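Local coordinates for protein N-acetylcysteine deacetylase (Bacillus subtilis, PDB 1YSJ) that probably deacetylates N-acetylcysteine to cysteine and acetate, using two divalent metal ions per subunit, in the pathway that degrades S-(2-succino)cysteine, at residues 126-129 with 130-134; 319-322 with 323-326; 349-352 with 353-357; 390-393 with 394-397. The protein carries 1 engineered substitution. One frame throughout, in Å; residues are numbered along the deposited sequence.

Overall arrangement
From the N terminus the four contacts follow one another in series, each a local turn of the chain; none nests in or crosses another, and none closes a long loop. Contact 1 lies on helix 124-139, just past the metal ligands C122 and H124. Contact 2 turns the chain from strand 306-320, the last of the four-stranded satellite sheet, into helix 325-334 of the catalytic domain. Contact 3 holds the short helix 351-355 and the turn leading into it, and its Q355 meets Q319 and N320 of contact 2. Contact 4, on helix 384-402, packs against contact 1 through F392, T134 and I131, joining two helices of the catalytic domain.

Contact 1. Residues 126-129 with 130-134; sequences FHTA and SIIGT
S130 folds its side chain back on F126, one turn earlier in helix 124-139, and gives the carbonyl oxygen of F126 two donors. The backbone N of S130 makes the ordinary helical bond to F126 O at 3.0 Å; the hydroxyl, S130 OG, also donates to F126 O at 3.0 Å. They arrive from opposite faces of the carbonyl plane, the hydroxyl standing 38° out of it. A chi1 of -70° sets OG beside its own backbone N, and from there it also rests over one face of the F126 ring, toward the rim, with OG 3.3 Å from CE1. Serine suits the spot: small enough to fit against M181, L385 and A388, its hydroxyl is satisfied inside the helix. With an alanine here, F126 O would probably be left with its backbone donor alone, and a gap would open over that face of the phenyl ring.

The next carbonyls are met in turn by I131 N, I132 N and G133 N, the last 2.9 Å from A129 O. T128 sends OG1 back to the carbonyl of H124, which leaves CG2 to run alongside I132, 4.0 Å from its CD1. Both nitrogens of H127 are engaged outside the two segments, ND1 by D97 OD1 and NE2 by the backbone N of N183, so the imidazole cannot turn freely. Its ring packs against H124 and H182, both nickel ligands. This buried stretch of a helix that begins at the metal ligand H124 probably forms part of the second shell of the dinuclear metal site of this M20 peptidase.

Contact 2. Residues 319-322 with 323-326; sequences QNDG and TFLN
D321 and T323 form an Asx turn, the side chain of the aspartate accepting from the backbone two residues on, where the chain leaves strand 306-320 and turns into helix 325-334. The polar bonds centre on one oxygen, D321 OD1. T323 N approaches it at 3.1 Å on the anti lone pair, with a nearly straight N-H angle of 167°. The hydroxyl T323 OG1 donates to the same D321 OD1 at 3.0 Å from well above the carboxylate plane. Aspartate fits because its short side chain, with CG anti to the backbone N (chi1 -158°), can reach forward to both groups at once. Were this residue an alanine, the N-H and the hydroxyl of T323 would probably both lose their acceptor, and the threonine would be freer to turn.

F324 supplies the ring contacts. D321 CB meets its ring obliquely, 3.8 Å from CD1, while T323 OG1 stands over the centre of one ring face. The ring of F324 is buried against P359, F361 and I403 and meets F179 edge-to-face, joining the turn to strand 360-366 and the loops beside it.

The backbone bonds of the turn are weak: F324 N to D321 O and L325 N to G322 O, both between residues three apart. G322, with no side chain, lies at the exposed bend. A water bridges the turn and the start of the helix, donating to G322 O at 2.6 Å and accepting from N326 N at 3.1 Å.

Contact 3. Residues 349-352 with 353-357; sequences EDFA and LYQEK
Around residues 351-355 the backbone winds into a short, loosely bonded helix: L353 N reaches D350 O at 3.0 Å from far above the carbonyl plane, and the bonds from Y354 N and Q355 N to F351 O are weak. Ahead of the helix E349 serves as a cap, its OE2 accepting from F351 N at 2.8 Å, almost along the C-O axis.

F351 and Y354 carry the side-chain contact as an offset edge-to-face pair. The edge of the tyrosine is turned to the face of the phenylalanine, the planes standing at 75° and the ring centroids 5.8 Å apart. F351 CD1 and Y354 CD1 come to 3.7 Å. The phenylalanine has CG anti to its backbone N (chi1 -177°), which stands its ring out beside the helix, where Y354, three residues on, meets it. Aromatic residues suit this buried spot, packed on I178; the one polar atom of the tyrosine, OH, bonds to Q154. Farther along, Q355 crosses F351 at about a right angle, its CG 3.9 Å from CE2.

The carboxylates of E349 and D350 both form salt bridges with R95. Cap and shared arginine together are likely to hold these two acids in place near the nickel site.

Contact 4. Residues 390-393 with 394-397; sequences QYFA and ELAV
L395 sets one methyl, CD2, against two rings at once: it lies 4.1 Å from Y391 CE2 and 4.1 Å from F392 CD2, oblique to both. The rings also meet each other. F392 CD1 lies in plane at the edge of Y391, and Y391 CD2 stands over one face of F392, 3.7 Å above it and toward the rim. Leucine suits this junction because it is apolar and branched: with CG anti to the backbone N (chi1 -178°) the chain leads outward, and chi2 of 66° turns CD2 back toward the preceding turn. There it runs beside F392, both pointing the same way, while it slants across Y391. F392 reaches on to I131 and T134 of helix 124-139; Y391 and L395 both pack on A331 of helix 325-334.

The turn beneath is regular helix. L395 N bonds to Y391 O at 2.8 Å and A396 N to F392 O at 3.0 Å, whereas the bond from V397 N to A393 O is weak. V397 CG2 still packs on that oxygen, 3.4 Å from A393 O. A396, with only a methyl, lies against L138 of helix 124-139.

Polar ends are met elsewhere: Y391 OH bonds to the carbonyl of A328, and E394, its chain bent at chi2, forms salt bridges with R334 and R141. The helix thus joins its neighbours by apolar packing on the buried side and by charge at its partly exposed margin, where two arginines would be expected to stabilise the ionised glutamate.

Contact 1. Residues 126-129 with 130-134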
ATOM      1  N   PHE A 126      22.386  -6.481  31.419  1.00 43.18           N
ATOM      2  CA  PHE A 126      21.974  -6.774  32.795  1.00 43.36           C
ATOM      3  C   PHE A 126      21.616  -8.245  33.035  1.00 42.80           C
ATOM      4  O   PHE A 126      22.090  -8.838  34.004  1.00 43.62           O
ATOM      5  CB  PHE A 126      20.823  -5.855  33.228  1.00 43.15           C
ATOM      6  CG  PHE A 126      20.094  -6.321  34.463  1.00 44.09           C
ATOM      7  CD1 PHE A 126      20.660  -6.165  35.725  1.00 42.35           C
ATOM      8  CD2 PHE A 126      18.833  -6.906  34.362  1.00 49.46           C
ATOM      9  CE1 PHE A 126      19.989  -6.596  36.866  1.00 42.60           C
ATOM     10  CE2 PHE A 126      18.150  -7.341  35.498  1.00 47.79           C
ATOM     11  CZ  PHE A 126      18.731  -7.185  36.754  1.00 45.70           C
ATOM     12  N   HIS A 127      20.782  -8.826  32.170  1.00 41.65           N
ATOM     13  CA  HIS A 127      20.402 -10.238  32.304  1.00 42.00           C
ATOM     14  C   HIS A 127      21.631 -11.135  32.309  1.00 43.13           C
ATOM     15  O   HIS A 127      21.751 -12.019  33.163  1.00 42.93           O
ATOM     16  CB  HIS A 127      19.454 -10.694  31.187  1.00 41.66           C
ATOM     17  CG  HIS A 127      18.175  -9.921  31.117  1.00 42.40           C
ATOM     18  ND1 HIS A 127      17.456  -9.784  29.950  1.00 41.46           N
ATOM     19  CD2 HIS A 127      17.495  -9.230  32.062  1.00 40.56           C
ATOM     20  CE1 HIS A 127      16.383  -9.049  30.181  1.00 42.90           C
ATOM     21  NE2 HIS A 127      16.387  -8.696  31.453  1.00 41.17           N
ATOM     22  N   THR A 128      22.533 -10.888  31.356  1.00 42.38           N
ATOM     23  CA  THR A 128      23.765 -11.657  31.200  1.00 42.45           C
ATOM     24  C   THR A 128      24.663 -11.573  32.434  1.00 42.54           C
ATOM     25  O   THR A 128      25.033 -12.606  32.998  1.00 44.14           O
ATOM     26  CB  THR A 128      24.537 -11.226  29.919  1.00 44.00           C
ATOM     27  OG1 THR A 128      23.749 -11.551  28.765  1.00 43.55           O
ATOM     28  CG2 THR A 128      25.895 -11.922  29.821  1.00 40.85           C
ATOM     29  N   ALA A 129      24.993 -10.355  32.855  1.00 42.11           N
ATOM     30  CA  ALA A 129      25.842 -10.145  34.034  1.00 43.42           C
ATOM     31  C   ALA A 129      25.256 -10.768  35.309  1.00 42.94           C
ATOM     32  O   ALA A 129      25.990 -11.370  36.090  1.00 43.40           O
ATOM     33  CB  ALA A 129      26.129  -8.668  34.238  1.00 42.67           C
ATOM     34  N   SER A 130      23.939 -10.635  35.491  1.00 42.87           N
ATOM     35  CA  SER A 130      23.219 -11.240  36.621  1.00 41.99           C
ATOM     36  C   SER A 130      23.375 -12.750  36.674  1.00 42.32           C
ATOM     37  O   SER A 130      23.708 -13.302  37.722  1.00 44.73           O
ATOM     38  CB  SER A 130      21.727 -10.901  36.567  1.00 41.30           C
ATOM     39  OG  SER A 130      21.495  -9.534  36.851  1.00 42.86           O
ATOM     40  N   ILE A 131      23.139 -13.409  35.540  1.00 41.16           N
ATOM     41  CA  ILE A 131      23.184 -14.871  35.458  1.00 41.66           C
ATOM     42  C   ILE A 131      24.627 -15.408  35.506  1.00 43.05           C
ATOM     43  O   ILE A 131      24.856 -16.566  35.878  1.00 43.08           O
ATOM     44  CB  ILE A 131      22.372 -15.402  34.224  1.00 41.87           C
ATOM     45  CG1 ILE A 131      20.892 -14.993  34.319  1.00 41.37           C
ATOM     46  CG2 ILE A 131      22.472 -16.923  34.065  1.00 44.48           C
ATOM     47  CD1 ILE A 131      20.215 -15.307  35.655  1.00 41.58           C
ATOM     48  N   ILE A 132      25.597 -14.566  35.148  1.00 41.97           N
ATOM     49  CA  ILE A 132      26.999 -14.909  35.379  1.00 41.00           C
ATOM     50  C   ILE A 132      27.250 -14.865  36.888  1.00 40.69           C
ATOM     51  O   ILE A 132      27.909 -15.754  37.443  1.00 40.57           O
ATOM     52  CB  ILE A 132      27.986 -13.978  34.628  1.00 40.75           C
ATOM     53  CG1 ILE A 132      27.943 -14.247  33.125  1.00 37.80           C
ATOM     54  CG2 ILE A 132      29.413 -14.176  35.145  1.00 37.70           C
ATOM     55  CD1 ILE A 132      28.699 -13.224  32.290  1.00 41.48           C
ATOM     56  N   GLY A 133      26.707 -13.835  37.538  1.00 39.38           N
ATOM     57  CA  GLY A 133      26.717 -13.747  38.999  1.00 39.87           C
ATOM     58  C   GLY A 133      26.171 -15.002  39.657  1.00 39.92           C
ATOM     59  O   GLY A 133      26.816 -15.579  40.537  1.00 41.52           O
ATOM     60  N   THR A 134      24.986 -15.426  39.216  1.00 39.95           N
ATOM     61  CA  THR A 134      24.341 -16.644  39.705  1.00 40.30           C
ATOM     62  C   THR A 134      25.279 -17.845  39.611  1.00 41.08           C
ATOM     63  O   THR A 134      25.433 -18.598  40.578  1.00 40.50           O
ATOM     64  CB  THR A 134      23.036 -16.937  38.931  1.00 40.30           C
ATOM     65  OG1 THR A 134      22.126 -15.850  39.106  1.00 41.28           O
ATOM     66  CG2 THR A 134      22.369 -18.219  39.433  1.00 41.77           C
TER

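Contact 2. Residues 319-322 with 323-326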
ATOM      1  N   GLN A 319       4.227 -19.131  29.062  0.50 38.89           N
ATOM      2  CA  GLN A 319       3.321 -19.800  29.995  0.50 39.02           C
ATOM      3  C   GLN A 319       4.106 -20.344  31.189  0.50 38.42           C
ATOM      4  O   GLN A 319       4.955 -21.222  31.029  0.50 38.22           O
ATOM      5  CB  GLN A 319       2.591 -20.941  29.276  0.50 39.52           C
ATOM      6  CG  GLN A 319       1.482 -21.612  30.081  0.50 39.54           C
ATOM      7  CD  GLN A 319       0.124 -20.975  29.872  0.50 39.02           C
ATOM      8  OE1 GLN A 319      -0.077 -20.201  28.937  0.50 41.22           O
ATOM      9  NE2 GLN A 319      -0.824 -21.309  30.739  0.50 41.14           N
ATOM     10  N   ASN A 320       3.815 -19.825  32.380  1.00 38.48           N
ATOM     11  CA  ASN A 320       4.514 -20.242  33.602  1.00 38.11           C
ATOM     12  C   ASN A 320       3.867 -21.440  34.304  1.00 39.08           C
ATOM     13  O   ASN A 320       2.661 -21.448  34.564  1.00 35.75           O
ATOM     14  CB  ASN A 320       4.687 -19.062  34.566  1.00 37.67           C
ATOM     15  CG  ASN A 320       5.724 -18.054  34.084  1.00 35.68           C
ATOM     16  OD1 ASN A 320       6.629 -18.390  33.326  1.00 36.76           O
ATOM     17  ND2 ASN A 320       5.595 -16.811  34.529  1.00 29.36           N
ATOM     18  N   ASP A 321       4.690 -22.449  34.597  1.00 40.81           N
ATOM     19  CA  ASP A 321       4.247 -23.675  35.267  1.00 41.71           C
ATOM     20  C   ASP A 321       4.026 -23.412  36.753  1.00 41.94           C
ATOM     21  O   ASP A 321       4.926 -22.931  37.444  1.00 41.30           O
ATOM     22  CB  ASP A 321       5.283 -24.790  35.077  1.00 42.00           C
ATOM     23  CG  ASP A 321       4.698 -26.185  35.260  1.00 46.90           C
ATOM     24  OD1 ASP A 321       4.131 -26.479  36.338  1.00 49.51           O
ATOM     25  OD2 ASP A 321       4.820 -27.001  34.320  1.00 51.53           O
ATOM     26  N   GLY A 322       2.828 -23.742  37.232  1.00 42.57           N
ATOM     27  CA  GLY A 322       2.452 -23.538  38.630  1.00 42.97           C
ATOM     28  C   GLY A 322       3.159 -24.402  39.665  1.00 43.83           C
ATOM     29  O   GLY A 322       3.037 -24.147  40.863  1.00 44.77           O
ATOM     30  N   THR A 323       3.895 -25.422  39.227  1.00 43.53           N
ATOM     31  CA  THR A 323       4.650 -26.265  40.163  1.00 44.68           C
ATOM     32  C   THR A 323       5.863 -25.531  40.746  1.00 43.60           C
ATOM     33  O   THR A 323       6.403 -25.941  41.775  1.00 43.22           O
ATOM     34  CB  THR A 323       5.133 -27.601  39.532  1.00 45.22           C
ATOM     35  OG1 THR A 323       6.082 -27.332  38.492  1.00 50.12           O
ATOM     36  CG2 THR A 323       3.965 -28.413  38.978  1.00 45.15           C
ATOM     37  N   PHE A 324       6.273 -24.448  40.086  1.00 41.50           N
ATOM     38  CA  PHE A 324       7.442 -23.671  40.503  1.00 41.35           C
ATOM     39  C   PHE A 324       7.067 -22.371  41.201  1.00 41.29           C
ATOM     40  O   PHE A 324       7.942 -21.634  41.671  1.00 41.35           O
ATOM     41  CB  PHE A 324       8.357 -23.390  39.310  1.00 40.06           C
ATOM     42  CG  PHE A 324       8.759 -24.625  38.571  1.00 43.19           C
ATOM     43  CD1 PHE A 324       8.338 -24.830  37.260  1.00 41.15           C
ATOM     44  CD2 PHE A 324       9.530 -25.607  39.200  1.00 41.01           C
ATOM     45  CE1 PHE A 324       8.693 -25.986  36.578  1.00 46.64           C
ATOM     46  CE2 PHE A 324       9.889 -26.771  38.528  1.00 42.93           C
ATOM     47  CZ  PHE A 324       9.468 -26.964  37.214  1.00 45.01           C
ATOM     48  N   LEU A 325       5.764 -22.110  41.273  1.00 39.37           N
ATOM     49  CA  LEU A 325       5.239 -20.889  41.875  1.00 40.26           C
ATOM     50  C   LEU A 325       5.704 -20.727  43.322  1.00 41.44           C
ATOM     51  O   LEU A 325       6.220 -19.672  43.698  1.00 41.62           O
ATOM     52  CB  LEU A 325       3.708 -20.875  41.785  1.00 40.57           C
ATOM     53  CG  LEU A 325       2.947 -19.614  42.194  1.00 39.77           C
ATOM     54  CD1 LEU A 325       3.276 -18.452  41.272  1.00 39.98           C
ATOM     55  CD2 LEU A 325       1.453 -19.901  42.190  1.00 37.63           C
ATOM     56  N   ASN A 326       5.528 -21.780  44.118  1.00 42.63           N
ATOM     57  CA  ASN A 326       5.968 -21.791  45.511  1.00 43.97           C
ATOM     58  C   ASN A 326       7.464 -21.519  45.657  1.00 43.85           C
ATOM     59  O   ASN A 326       7.871 -20.713  46.494  1.00 43.58           O
ATOM     60  CB  ASN A 326       5.595 -23.116  46.188  1.00 43.89           C
ATOM     61  CG  ASN A 326       4.109 -23.211  46.541  1.00 46.48           C
ATOM     62  OD1 ASN A 326       3.701 -24.111  47.274  1.00 46.93           O
ATOM     63  ND2 ASN A 326       3.300 -22.287  46.024  1.00 46.27           N
TER
HETATM   64  O   HOH W   1       4.036 -24.325  43.230  1.00 48.31           O

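Contact 3. Residues 349-352 with 353-357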
ATOM      1  N   GLU A 349       8.376 -13.194  23.796  1.00 48.81           N
ATOM      2  CA  GLU A 349       9.711 -13.593  24.211  1.00 47.30           C
ATOM      3  C   GLU A 349       9.950 -15.015  23.720  1.00 45.99           C
ATOM      4  O   GLU A 349       9.083 -15.875  23.868  1.00 45.67           O
ATOM      5  CB  GLU A 349       9.832 -13.511  25.734  1.00 45.85           C
ATOM      6  CG  GLU A 349      11.033 -12.699  26.241  1.00 47.01           C
ATOM      7  CD  GLU A 349      12.353 -13.468  26.218  1.00 54.44           C
ATOM      8  OE1 GLU A 349      13.361 -12.929  26.729  1.00 59.43           O
ATOM      9  OE2 GLU A 349      12.395 -14.603  25.696  1.00 53.37           O
ATOM     10  N   ASP A 350      11.117 -15.267  23.130  1.00 45.48           N
ATOM     11  CA  ASP A 350      11.380 -16.598  22.578  1.00 44.31           C
ATOM     12  C   ASP A 350      11.689 -17.652  23.645  1.00 43.69           C
ATOM     13  O   ASP A 350      11.799 -18.838  23.337  1.00 42.77           O
ATOM     14  CB  ASP A 350      12.382 -16.574  21.406  1.00 44.86           C
ATOM     15  CG  ASP A 350      13.827 -16.352  21.829  1.00 46.86           C
ATOM     16  OD1 ASP A 350      14.121 -15.953  22.979  1.00 51.36           O
ATOM     17  OD2 ASP A 350      14.693 -16.583  20.962  1.00 51.94           O
ATOM     18  N   PHE A 351      11.769 -17.209  24.901  1.00 41.92           N
ATOM     19  CA  PHE A 351      11.796 -18.106  26.054  1.00 42.48           C
ATOM     20  C   PHE A 351      10.582 -19.044  26.038  1.00 43.37           C
ATOM     21  O   PHE A 351      10.656 -20.171  26.534  1.00 42.94           O
ATOM     22  CB  PHE A 351      11.841 -17.299  27.361  1.00 41.86           C
ATOM     23  CG  PHE A 351      11.954 -18.144  28.602  1.00 39.99           C
ATOM     24  CD1 PHE A 351      13.194 -18.574  29.054  1.00 37.64           C
ATOM     25  CD2 PHE A 351      10.815 -18.507  29.322  1.00 41.86           C
ATOM     26  CE1 PHE A 351      13.304 -19.360  30.205  1.00 36.11           C
ATOM     27  CE2 PHE A 351      10.916 -19.298  30.477  1.00 37.02           C
ATOM     28  CZ  PHE A 351      12.164 -19.722  30.914  1.00 35.26           C
ATOM     29  N   ALA A 352       9.478 -18.570  25.455  1.00 43.58           N
ATOM     30  CA  ALA A 352       8.236 -19.349  25.319  1.00 43.05           C
ATOM     31  C   ALA A 352       8.430 -20.648  24.539  1.00 43.42           C
ATOM     32  O   ALA A 352       7.762 -21.646  24.809  1.00 42.41           O
ATOM     33  CB  ALA A 352       7.160 -18.506  24.667  1.00 42.71           C
ATOM     34  N   LEU A 353       9.347 -20.620  23.574  1.00 44.42           N
ATOM     35  CA  LEU A 353       9.702 -21.803  22.793  1.00 43.88           C
ATOM     36  C   LEU A 353      10.259 -22.930  23.670  1.00 42.98           C
ATOM     37  O   LEU A 353       9.966 -24.103  23.432  1.00 42.28           O
ATOM     38  CB  LEU A 353      10.698 -21.443  21.687  1.00 42.97           C
ATOM     39  CG  LEU A 353      10.171 -20.760  20.422  1.00 44.18           C
ATOM     40  CD1 LEU A 353      11.333 -20.425  19.510  1.00 42.25           C
ATOM     41  CD2 LEU A 353       9.145 -21.622  19.681  1.00 40.37           C
ATOM     42  N   TYR A 354      11.047 -22.571  24.682  1.00 41.59           N
ATOM     43  CA  TYR A 354      11.536 -23.547  25.656  1.00 42.98           C
ATOM     44  C   TYR A 354      10.387 -24.209  26.409  1.00 42.67           C
ATOM     45  O   TYR A 354      10.383 -25.421  26.600  1.00 42.90           O
ATOM     46  CB  TYR A 354      12.485 -22.899  26.668  1.00 42.44           C
ATOM     47  CG  TYR A 354      13.741 -22.289  26.090  1.00 41.82           C
ATOM     48  CD1 TYR A 354      14.072 -20.966  26.364  1.00 43.11           C
ATOM     49  CD2 TYR A 354      14.609 -23.037  25.292  1.00 42.53           C
ATOM     50  CE1 TYR A 354      15.224 -20.397  25.855  1.00 46.92           C
ATOM     51  CE2 TYR A 354      15.772 -22.477  24.775  1.00 39.74           C
ATOM     52  CZ  TYR A 354      16.071 -21.157  25.062  1.00 44.37           C
ATOM     53  OH  TYR A 354      17.212 -20.582  24.559  1.00 44.33           O
ATOM     54  N   GLN A 355       9.417 -23.395  26.823  1.00 45.22           N
ATOM     55  CA  GLN A 355       8.264 -23.845  27.612  1.00 46.80           C
ATOM     56  C   GLN A 355       7.273 -24.718  26.843  1.00 47.56           C
ATOM     57  O   GLN A 355       6.420 -25.366  27.448  1.00 48.86           O
ATOM     58  CB  GLN A 355       7.532 -22.643  28.216  1.00 47.06           C
ATOM     59  CG  GLN A 355       8.291 -21.930  29.320  1.00 47.83           C
ATOM     60  CD  GLN A 355       7.700 -20.572  29.639  1.00 52.73           C
ATOM     61  OE1 GLN A 355       7.652 -20.159  30.799  1.00 56.33           O
ATOM     62  NE2 GLN A 355       7.239 -19.871  28.610  1.00 49.03           N
ATOM     63  N   GLU A 356       7.377 -24.725  25.517  1.00 48.91           N
ATOM     64  CA  GLU A 356       6.605 -25.650  24.689  1.00 50.74           C
ATOM     65  C   GLU A 356       7.097 -27.079  24.877  1.00 51.36           C
ATOM     66  O   GLU A 356       6.362 -28.032  24.633  1.00 52.96           O
ATOM     67  CB  GLU A 356       6.711 -25.281  23.207  1.00 51.12           C
ATOM     68  CG  GLU A 356       5.785 -24.171  22.748  1.00 51.26           C
ATOM     69  CD  GLU A 356       5.583 -24.172  21.239  1.00 56.19           C
ATOM     70  OE1 GLU A 356       4.415 -24.127  20.795  1.00 58.50           O
ATOM     71  OE2 GLU A 356       6.586 -24.226  20.493  1.00 59.29           O
ATOM     72  N   LYS A 357       8.349 -27.213  25.308  1.00 52.79           N
ATOM     73  CA  LYS A 357       9.016 -28.507  25.394  1.00 53.77           C
ATOM     74  C   LYS A 357       9.107 -29.030  26.828  1.00 52.73           C
ATOM     75  O   LYS A 357       8.840 -30.205  27.080  1.00 53.39           O
ATOM     76  CB  LYS A 357      10.419 -28.418  24.776  1.00 55.13           C
ATOM     77  CG  LYS A 357      10.469 -27.809  23.372  1.00 57.64           C
ATOM     78  CD  LYS A 357       9.684 -28.637  22.355  1.00 62.12           C
ATOM     79  CE  LYS A 357       9.991 -28.192  20.936  1.00 64.45           C
ATOM     80  NZ  LYS A 357       8.888 -28.529  19.996  1.00 64.83           N
TER

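Contact 4. Residues 390-393 with 394-397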
ATOM      1  N   GLN A 390      21.497 -13.323  43.164  1.00 40.06           N
ATOM      2  CA  GLN A 390      21.139 -14.036  44.390  1.00 40.74           C
ATOM      3  C   GLN A 390      19.821 -14.797  44.258  1.00 40.14           C
ATOM      4  O   GLN A 390      19.703 -15.929  44.741  1.00 40.52           O
ATOM      5  CB  GLN A 390      21.048 -13.067  45.574  1.00 40.03           C
ATOM      6  CG  GLN A 390      22.346 -12.365  45.948  1.00 38.99           C
ATOM      7  CD  GLN A 390      22.236 -11.569  47.246  1.00 43.34           C
ATOM      8  OE1 GLN A 390      23.238 -11.321  47.921  1.00 45.70           O
ATOM      9  NE2 GLN A 390      21.016 -11.173  47.604  1.00 39.52           N
ATOM     10  N   TYR A 391      18.837 -14.172  43.612  1.00 38.65           N
ATOM     11  CA  TYR A 391      17.517 -14.773  43.441  1.00 39.18           C
ATOM     12  C   TYR A 391      17.563 -16.111  42.702  1.00 39.13           C
ATOM     13  O   TYR A 391      16.979 -17.097  43.156  1.00 37.12           O
ATOM     14  CB  TYR A 391      16.566 -13.816  42.713  1.00 39.95           C
ATOM     15  CG  TYR A 391      15.182 -14.388  42.515  1.00 38.49           C
ATOM     16  CD1 TYR A 391      14.272 -14.435  43.572  1.00 38.68           C
ATOM     17  CD2 TYR A 391      14.788 -14.901  41.275  1.00 36.61           C
ATOM     18  CE1 TYR A 391      12.997 -14.971  43.400  1.00 42.11           C
ATOM     19  CE2 TYR A 391      13.517 -15.436  41.090  1.00 38.12           C
ATOM     20  CZ  TYR A 391      12.627 -15.467  42.159  1.00 42.28           C
ATOM     21  OH  TYR A 391      11.367 -15.991  41.993  1.00 41.80           O
ATOM     22  N   PHE A 392      18.250 -16.130  41.563  1.00 39.51           N
ATOM     23  CA  PHE A 392      18.325 -17.321  40.729  1.00 40.11           C
ATOM     24  C   PHE A 392      19.239 -18.392  41.313  1.00 40.89           C
ATOM     25  O   PHE A 392      19.055 -19.580  41.043  1.00 42.23           O
ATOM     26  CB  PHE A 392      18.725 -16.956  39.298  1.00 40.58           C
ATOM     27  CG  PHE A 392      17.585 -16.430  38.479  1.00 41.81           C
ATOM     28  CD1 PHE A 392      17.306 -15.065  38.441  1.00 42.97           C
ATOM     29  CD2 PHE A 392      16.770 -17.300  37.765  1.00 43.39           C
ATOM     30  CE1 PHE A 392      16.239 -14.579  37.695  1.00 42.42           C
ATOM     31  CE2 PHE A 392      15.696 -16.820  37.004  1.00 44.83           C
ATOM     32  CZ  PHE A 392      15.430 -15.465  36.971  1.00 41.59           C
ATOM     33  N   ALA A 393      20.214 -17.972  42.117  1.00 40.48           N
ATOM     34  CA  ALA A 393      21.049 -18.910  42.863  1.00 39.99           C
ATOM     35  C   ALA A 393      20.222 -19.631  43.928  1.00 41.01           C
ATOM     36  O   ALA A 393      20.350 -20.845  44.103  1.00 41.77           O
ATOM     37  CB  ALA A 393      22.233 -18.193  43.491  1.00 39.36           C
ATOM     38  N   GLU A 394      19.362 -18.888  44.621  1.00 40.13           N
ATOM     39  CA  GLU A 394      18.532 -19.478  45.664  1.00 41.18           C
ATOM     40  C   GLU A 394      17.390 -20.298  45.071  1.00 40.66           C
ATOM     41  O   GLU A 394      17.049 -21.362  45.594  1.00 40.52           O
ATOM     42  CB  GLU A 394      18.000 -18.405  46.617  1.00 41.16           C
ATOM     43  CG  GLU A 394      17.604 -18.938  47.990  1.00 43.87           C
ATOM     44  CD  GLU A 394      18.778 -19.535  48.772  1.00 49.52           C
ATOM     45  OE1 GLU A 394      19.913 -19.009  48.673  1.00 51.32           O
ATOM     46  OE2 GLU A 394      18.554 -20.530  49.498  1.00 46.73           O
ATOM     47  N   LEU A 395      16.819 -19.804  43.974  1.00 40.48           N
ATOM     48  CA  LEU A 395      15.785 -20.522  43.232  1.00 39.75           C
ATOM     49  C   LEU A 395      16.287 -21.880  42.737  1.00 40.63           C
ATOM     50  O   LEU A 395      15.599 -22.887  42.892  1.00 40.82           O
ATOM     51  CB  LEU A 395      15.272 -19.677  42.061  1.00 39.51           C
ATOM     52  CG  LEU A 395      14.150 -20.248  41.187  1.00 38.65           C
ATOM     53  CD1 LEU A 395      12.848 -20.405  41.973  1.00 41.41           C
ATOM     54  CD2 LEU A 395      13.935 -19.379  39.966  1.00 38.54           C
ATOM     55  N   ALA A 396      17.487 -21.899  42.160  1.00 41.99           N
ATOM     56  CA  ALA A 396      18.111 -23.137  41.679  1.00 42.50           C
ATOM     57  C   ALA A 396      18.232 -24.200  42.774  1.00 43.15           C
ATOM     58  O   ALA A 396      17.884 -25.364  42.551  1.00 42.61           O
ATOM     59  CB  ALA A 396      19.473 -22.845  41.072  1.00 43.55           C
ATOM     60  N   VAL A 397      18.715 -23.787  43.947  1.00 42.72           N
ATOM     61  CA  VAL A 397      18.849 -24.675  45.104  1.00 42.63           C
ATOM     62  C   VAL A 397      17.485 -25.215  45.561  1.00 43.22           C
ATOM     63  O   VAL A 397      17.344 -26.411  45.835  1.00 42.27           O
ATOM     64  CB  VAL A 397      19.577 -23.971  46.284  1.00 42.77           C
ATOM     65  CG1 VAL A 397      19.576 -24.844  47.539  1.00 40.49           C
ATOM     66  CG2 VAL A 397      21.006 -23.604  45.892  1.00 42.48           C
TER